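PDB 2QR4: peptidase M3B, oligoendopeptidase F from Enterococcus faecium, which probably cleaves short peptides at internal bonds as a zinc-dependent metallopeptidase of family M3. Local coordinates for residues A[415-418]-A[419-422]; A[563-566]-A[567-571]. All coordinates share one frame; numbering follows the deposited sequence.

Contact 1 (A[415-418]-A[419-422]); sequences EKDP and RVRA
R421 reaches back to the loop and hands an N-H of NH1 to E415 O, 2.8 Å away. The carbonyl oxygen lies at the edge of the guanidinium, close to its plane, while the donor in turn lies in the carbonyl plane. A bend at chi3 (70°) turns the end of the arginine back toward the loop. NH1 also bonds to L412 O and NH2 pairs with E572, which together hold the guanidinium's rotation.

Two backbone bonds start the helix: R421 N to D417 O at 2.9 Å, and A422 N to P418 O, also 2.9 Å.

D417 caps the helix start. Its chi1 of -177° sets CG anti to the backbone N and brings OD1 to R419 N, a weak capping bond of 3.5 Å. The same OD1 makes a long salt bridge to R419 NE, 3.7 Å, at the guanidinium edge, with the two planes 74° apart.

Apolar contact falls to V420. CG1 meets E415 CG at 3.5 Å, the two side chains crossing near a right angle; CG2 rests against D417 CB at 3.8 Å.

The whole is an aspartate N-cap followed by proline in the first helical turn, opening helix 418-454.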
ATOM      1  N   GLU A 415       9.001  26.291  46.366  1.00 50.14           N
ATOM      2  CA  GLU A 415       9.995  27.126  45.704  1.00 43.43           C
ATOM      3  C   GLU A 415       9.656  28.603  45.804  1.00 49.63           C
ATOM      4  O   GLU A 415       8.532  29.014  45.531  1.00 52.47           O
ATOM      5  CB  GLU A 415      10.111  26.727  44.232  1.00 45.45           C
ATOM      6  CG  GLU A 415      10.725  25.359  44.054  1.00 55.16           C
ATOM      7  CD  GLU A 415      12.063  25.239  44.769  1.00 60.48           C
ATOM      8  OE1 GLU A 415      12.729  26.282  44.986  1.00 62.61           O
ATOM      9  OE2 GLU A 415      12.446  24.101  45.112  1.00 60.80           O
ATOM     10  N   LYS A 416      10.636  29.407  46.191  1.00 55.18           N
ATOM     11  CA  LYS A 416      10.396  30.829  46.321  1.00 57.62           C
ATOM     12  C   LYS A 416      11.085  31.643  45.217  1.00 53.80           C
ATOM     13  O   LYS A 416      10.622  32.728  44.863  1.00 54.03           O
ATOM     14  CB  LYS A 416      10.791  31.307  47.719  1.00 59.29           C
ATOM     15  CG  LYS A 416      12.224  30.990  48.095  1.00 75.66           C
ATOM     16  CD  LYS A 416      12.435  31.088  49.606  1.00 82.22           C
ATOM     17  CE  LYS A 416      13.911  31.261  49.966  1.00 82.34           C
ATOM     18  NZ  LYS A 416      14.332  32.695  49.926  1.00 75.32           N
ATOM     19  N   ASP A 417      12.165  31.107  44.654  1.00 43.43           N
ATOM     20  CA  ASP A 417      12.934  31.828  43.645  1.00 42.99           C
ATOM     21  C   ASP A 417      12.177  31.949  42.300  1.00 53.01           C
ATOM     22  O   ASP A 417      11.844  30.947  41.657  1.00 55.16           O
ATOM     23  CB  ASP A 417      14.312  31.172  43.481  1.00 54.25           C
ATOM     24  CG  ASP A 417      15.209  31.902  42.487  1.00 61.35           C
ATOM     25  OD1 ASP A 417      14.881  33.025  42.058  1.00 70.67           O
ATOM     26  OD2 ASP A 417      16.260  31.338  42.131  1.00 68.24           O
ATOM     27  N   PRO A 418      11.903  33.190  41.874  1.00 55.76           N
ATOM     28  CA  PRO A 418      11.116  33.445  40.666  1.00 53.86           C
ATOM     29  C   PRO A 418      11.596  32.688  39.423  1.00 52.08           C
ATOM     30  O   PRO A 418      10.775  32.258  38.620  1.00 53.74           O
ATOM     31  CB  PRO A 418      11.259  34.956  40.473  1.00 60.26           C
ATOM     32  CG  PRO A 418      11.455  35.485  41.869  1.00 59.45           C
ATOM     33  CD  PRO A 418      12.322  34.442  42.535  1.00 54.91           C
ATOM     34  N   ARG A 419      12.903  32.525  39.254  1.00 48.47           N
ATOM     35  CA  ARG A 419      13.401  31.763  38.110  1.00 49.30           C
ATOM     36  C   ARG A 419      12.984  30.298  38.222  1.00 48.83           C
ATOM     37  O   ARG A 419      12.535  29.706  37.238  1.00 45.49           O
ATOM     38  CB  ARG A 419      14.923  31.880  37.956  1.00 57.46           C
ATOM     39  CG  ARG A 419      15.402  32.969  36.993  1.00 62.38           C
ATOM     40  CD  ARG A 419      15.374  34.354  37.630  1.00 72.67           C
ATOM     41  NE  ARG A 419      16.123  34.418  38.891  1.00 81.50           N
ATOM     42  CZ  ARG A 419      17.216  35.156  39.086  1.00 80.49           C
ATOM     43  NH1 ARG A 419      17.702  35.906  38.103  1.00 82.80           N
ATOM     44  NH2 ARG A 419      17.821  35.151  40.269  1.00 73.90           N
ATOM     45  N   VAL A 420      13.120  29.719  39.416  1.00 41.02           N
ATOM     46  CA  VAL A 420      12.638  28.362  39.645  1.00 38.90           C
ATOM     47  C   VAL A 420      11.135  28.273  39.375  1.00 42.10           C
ATOM     48  O   VAL A 420      10.707  27.474  38.547  1.00 42.05           O
ATOM     49  CB  VAL A 420      12.910  27.855  41.068  1.00 45.72           C
ATOM     50  CG1 VAL A 420      12.490  26.392  41.181  1.00 44.20           C
ATOM     51  CG2 VAL A 420      14.377  28.022  41.434  1.00 38.46           C
ATOM     52  N   ARG A 421      10.330  29.102  40.038  1.00 32.57           N
ATOM     53  CA  ARG A 421       8.887  29.028  39.805  1.00 38.38           C
ATOM     54  C   ARG A 421       8.561  29.127  38.315  1.00 41.13           C
ATOM     55  O   ARG A 421       7.762  28.346  37.805  1.00 45.64           O
ATOM     56  CB  ARG A 421       8.112  30.082  40.598  1.00 32.83           C
ATOM     57  CG  ARG A 421       8.237  29.929  42.098  1.00 38.12           C
ATOM     58  CD  ARG A 421       7.307  30.885  42.835  1.00 32.82           C
ATOM     59  NE  ARG A 421       5.911  30.495  42.668  1.00 40.04           N
ATOM     60  CZ  ARG A 421       5.344  29.514  43.355  1.00 42.00           C
ATOM     61  NH1 ARG A 421       6.066  28.835  44.238  1.00 32.89           N
ATOM     62  NH2 ARG A 421       4.069  29.201  43.152  1.00 39.08           N
ATOM     63  N   ALA A 422       9.180  30.078  37.617  1.00 46.58           N
ATOM     64  CA  ALA A 422       8.920  30.249  36.185  1.00 46.63           C
ATOM     65  C   ALA A 422       9.224  28.968  35.425  1.00 49.67           C
ATOM     66  O   ALA A 422       8.431  28.532  34.576  1.00 45.25           O
ATOM     67  CB  ALA A 422       9.722  31.415  35.610  1.00 35.31           C
TER

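Contact 2 (A[563-566]-A[567-571]); sequences MSMF and EQRLN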
HETATM    1  N   MSE A 563      -7.937  22.210  32.256  1.00 29.80           N
HETATM    2  CA  MSE A 563      -7.945  23.511  31.609  1.00 36.49           C
HETATM    3  C   MSE A 563      -7.871  24.659  32.612  1.00 45.44           C
HETATM    4  O   MSE A 563      -7.131  25.623  32.416  1.00 46.92           O
HETATM    5  CB  MSE A 563      -9.184  23.662  30.739  1.00 37.57           C
HETATM    6  CG  MSE A 563      -9.196  22.771  29.514  1.00 39.24           C
HETATM    7 SE   MSE A 563      -7.683  23.086  28.300  1.00 60.89          SE
HETATM    8  CE  MSE A 563      -8.128  21.714  26.975  1.00 43.22           C
ATOM      9  N   SER A 564      -8.627  24.553  33.694  1.00 41.20           N
ATOM     10  CA  SER A 564      -8.635  25.609  34.682  1.00 43.13           C
ATOM     11  C   SER A 564      -7.238  25.749  35.266  1.00 47.80           C
ATOM     12  O   SER A 564      -6.753  26.863  35.521  1.00 45.98           O
ATOM     13  CB  SER A 564      -9.657  25.335  35.785  1.00 32.70           C
ATOM     14  OG  SER A 564      -9.462  26.247  36.866  1.00 42.57           O
HETATM   15  N   MSE A 565      -6.588  24.614  35.468  1.00 34.03           N
HETATM   16  CA  MSE A 565      -5.246  24.620  36.007  1.00 44.53           C
HETATM   17  C   MSE A 565      -4.245  25.210  35.013  1.00 43.32           C
HETATM   18  O   MSE A 565      -3.285  25.865  35.397  1.00 38.02           O
HETATM   19  CB  MSE A 565      -4.827  23.207  36.351  1.00 30.42           C
HETATM   20  CG  MSE A 565      -3.465  23.129  37.031  1.00 65.75           C
HETATM   21 SE   MSE A 565      -3.046  21.316  37.650  1.00 90.46          SE
HETATM   22  CE  MSE A 565      -4.861  20.749  38.196  1.00 75.33           C
ATOM     23  N   PHE A 566      -4.463  24.959  33.730  1.00 36.48           N
ATOM     24  CA  PHE A 566      -3.560  25.469  32.712  1.00 44.85           C
ATOM     25  C   PHE A 566      -3.645  26.979  32.749  1.00 43.08           C
ATOM     26  O   PHE A 566      -2.626  27.666  32.740  1.00 44.13           O
ATOM     27  CB  PHE A 566      -3.956  24.938  31.338  1.00 42.38           C
ATOM     28  CG  PHE A 566      -3.071  25.397  30.221  1.00 41.88           C
ATOM     29  CD1 PHE A 566      -2.007  24.617  29.797  1.00 36.66           C
ATOM     30  CD2 PHE A 566      -3.327  26.590  29.561  1.00 45.65           C
ATOM     31  CE1 PHE A 566      -1.202  25.023  28.743  1.00 45.31           C
ATOM     32  CE2 PHE A 566      -2.517  27.011  28.510  1.00 40.77           C
ATOM     33  CZ  PHE A 566      -1.457  26.228  28.099  1.00 37.39           C
ATOM     34  N   GLU A 567      -4.879  27.476  32.824  1.00 37.50           N
ATOM     35  CA  GLU A 567      -5.156  28.902  32.868  1.00 36.50           C
ATOM     36  C   GLU A 567      -4.565  29.556  34.124  1.00 37.64           C
ATOM     37  O   GLU A 567      -3.890  30.581  34.040  1.00 48.76           O
ATOM     38  CB  GLU A 567      -6.667  29.166  32.762  1.00 36.13           C
ATOM     39  CG  GLU A 567      -7.069  30.633  33.028  1.00 44.87           C
ATOM     40  CD  GLU A 567      -8.553  30.929  32.776  1.00 45.89           C
ATOM     41  OE1 GLU A 567      -9.408  30.069  33.078  1.00 58.09           O
ATOM     42  OE2 GLU A 567      -8.865  32.032  32.279  1.00 50.75           O
ATOM     43  N   GLN A 568      -4.804  28.985  35.293  1.00 35.47           N
ATOM     44  CA  GLN A 568      -4.248  29.620  36.480  1.00 42.24           C
ATOM     45  C   GLN A 568      -2.720  29.638  36.491  1.00 39.64           C
ATOM     46  O   GLN A 568      -2.107  30.631  36.870  1.00 41.50           O
ATOM     47  CB  GLN A 568      -4.873  29.128  37.810  1.00 41.85           C
ATOM     48  CG  GLN A 568      -5.047  27.661  37.983  1.00 50.48           C
ATOM     49  CD  GLN A 568      -5.925  27.326  39.190  1.00 42.61           C
ATOM     50  OE1 GLN A 568      -7.023  26.797  39.047  1.00 38.27           O
ATOM     51  NE2 GLN A 568      -5.434  27.623  40.374  1.00 45.05           N
ATOM     52  N   ARG A 569      -2.092  28.572  36.021  1.00 36.90           N
ATOM     53  CA  ARG A 569      -0.641  28.557  36.001  1.00 29.01           C
ATOM     54  C   ARG A 569      -0.085  29.478  34.899  1.00 37.47           C
ATOM     55  O   ARG A 569       0.942  30.123  35.068  1.00 34.44           O
ATOM     56  CB  ARG A 569      -0.121  27.128  35.915  1.00 32.40           C
ATOM     57  CG  ARG A 569      -0.525  26.284  37.164  1.00 37.14           C
ATOM     58  CD  ARG A 569       0.032  24.860  37.092  1.00 29.97           C
ATOM     59  NE  ARG A 569      -0.116  24.196  38.367  1.00 38.33           N
ATOM     60  CZ  ARG A 569       0.150  22.913  38.585  1.00 37.59           C
ATOM     61  NH1 ARG A 569       0.555  22.142  37.589  1.00 35.30           N
ATOM     62  NH2 ARG A 569      -0.011  22.402  39.805  1.00 31.82           N
ATOM     63  N   LEU A 570      -0.811  29.580  33.800  1.00 36.04           N
ATOM     64  CA  LEU A 570      -0.485  30.504  32.739  1.00 29.11           C
ATOM     65  C   LEU A 570      -0.537  31.936  33.274  1.00 40.96           C
ATOM     66  O   LEU A 570       0.425  32.702  33.114  1.00 39.29           O
ATOM     67  CB  LEU A 570      -1.458  30.298  31.570  1.00 34.02           C
ATOM     68  CG  LEU A 570      -1.466  31.278  30.396  1.00 42.16           C
ATOM     69  CD1 LEU A 570      -0.057  31.474  29.894  1.00 39.84           C
ATOM     70  CD2 LEU A 570      -2.355  30.736  29.290  1.00 34.09           C
ATOM     71  N   ASN A 571      -1.651  32.284  33.921  0.50 40.86           N
ATOM     72  CA  ASN A 571      -1.820  33.599  34.546  0.50 37.48           C
ATOM     73  C   ASN A 571      -0.714  33.927  35.559  0.50 36.16           C
ATOM     74  O   ASN A 571      -0.222  35.056  35.608  0.50 42.65           O
ATOM     75  CB  ASN A 571      -3.207  33.723  35.200  0.50 30.88           C
ATOM     76  CG  ASN A 571      -4.312  34.025  34.191  0.50 43.38           C
ATOM     77  OD1 ASN A 571      -4.036  34.384  33.038  0.50 37.48           O
ATOM     78  ND2 ASN A 571      -5.577  33.903  34.629  0.50 20.78           N
TER
HETATM   79  O   HOH W   1      -9.688  29.205  35.934  1.00 42.44           O
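From M563 to N571 the backbone is regular alpha-helix, and four i to i+4 bonds join its two halves: E567 N to M563 O, Q568 N to S564 O, R569 N to M565 O and L570 N to F566 O, the last at 2.8 Å.

Among the side chains, selenomethionine M565 and R569 run side by side in the same direction. SE sits over the centre of one guanidinium face, 3.6 Å above its plane, and its nearest atoms are R569 CZ and NH1, each at 3.7 Å. R569 is extended from CG to NE, carrying its flat group alongside M565; a salt bridge from NH2 to E409 holds its end.

F566 and L570 meet by CE2 and CD2, 3.8 Å apart, the methyl approaching the ring obliquely.

On the more open side, S564 OG lies 3.3 Å from Q568 OE1, at best a weak bond. A water bridges S564 OG (3.1 Å) and E567 OE1 (3.0 Å), donating to the carboxylate.

Around this part of helix 557-579, helix 418-454 receives M563, M565 and F566, with Y428 making a cation-pi contact to R569. F566, E567 and L570 touch helix 260-274, and R569 packs on T408 and L412 of helix 394-414.

How the contacts relate
Contact 1 comes first along the chain, at the turn from helix 394-414 into helix 418-454; contact 2 follows well over a hundred residues later, within helix 557-579. Their centres are about 17 Å apart and their nearest atoms about 8 Å, so they do not touch. Helix 557-579 nevertheless connects them: past contact 2 it continues to L573 and L576, which pack on A422 and on P418, R421 and A422, and to E572, the salt-bridge partner of R421. L412 likewise meets residues of both. The two contacts thus mark successive places where the C-terminal helix packs on the helix pair 394-414 and 418-454 of this largely helical peptidase.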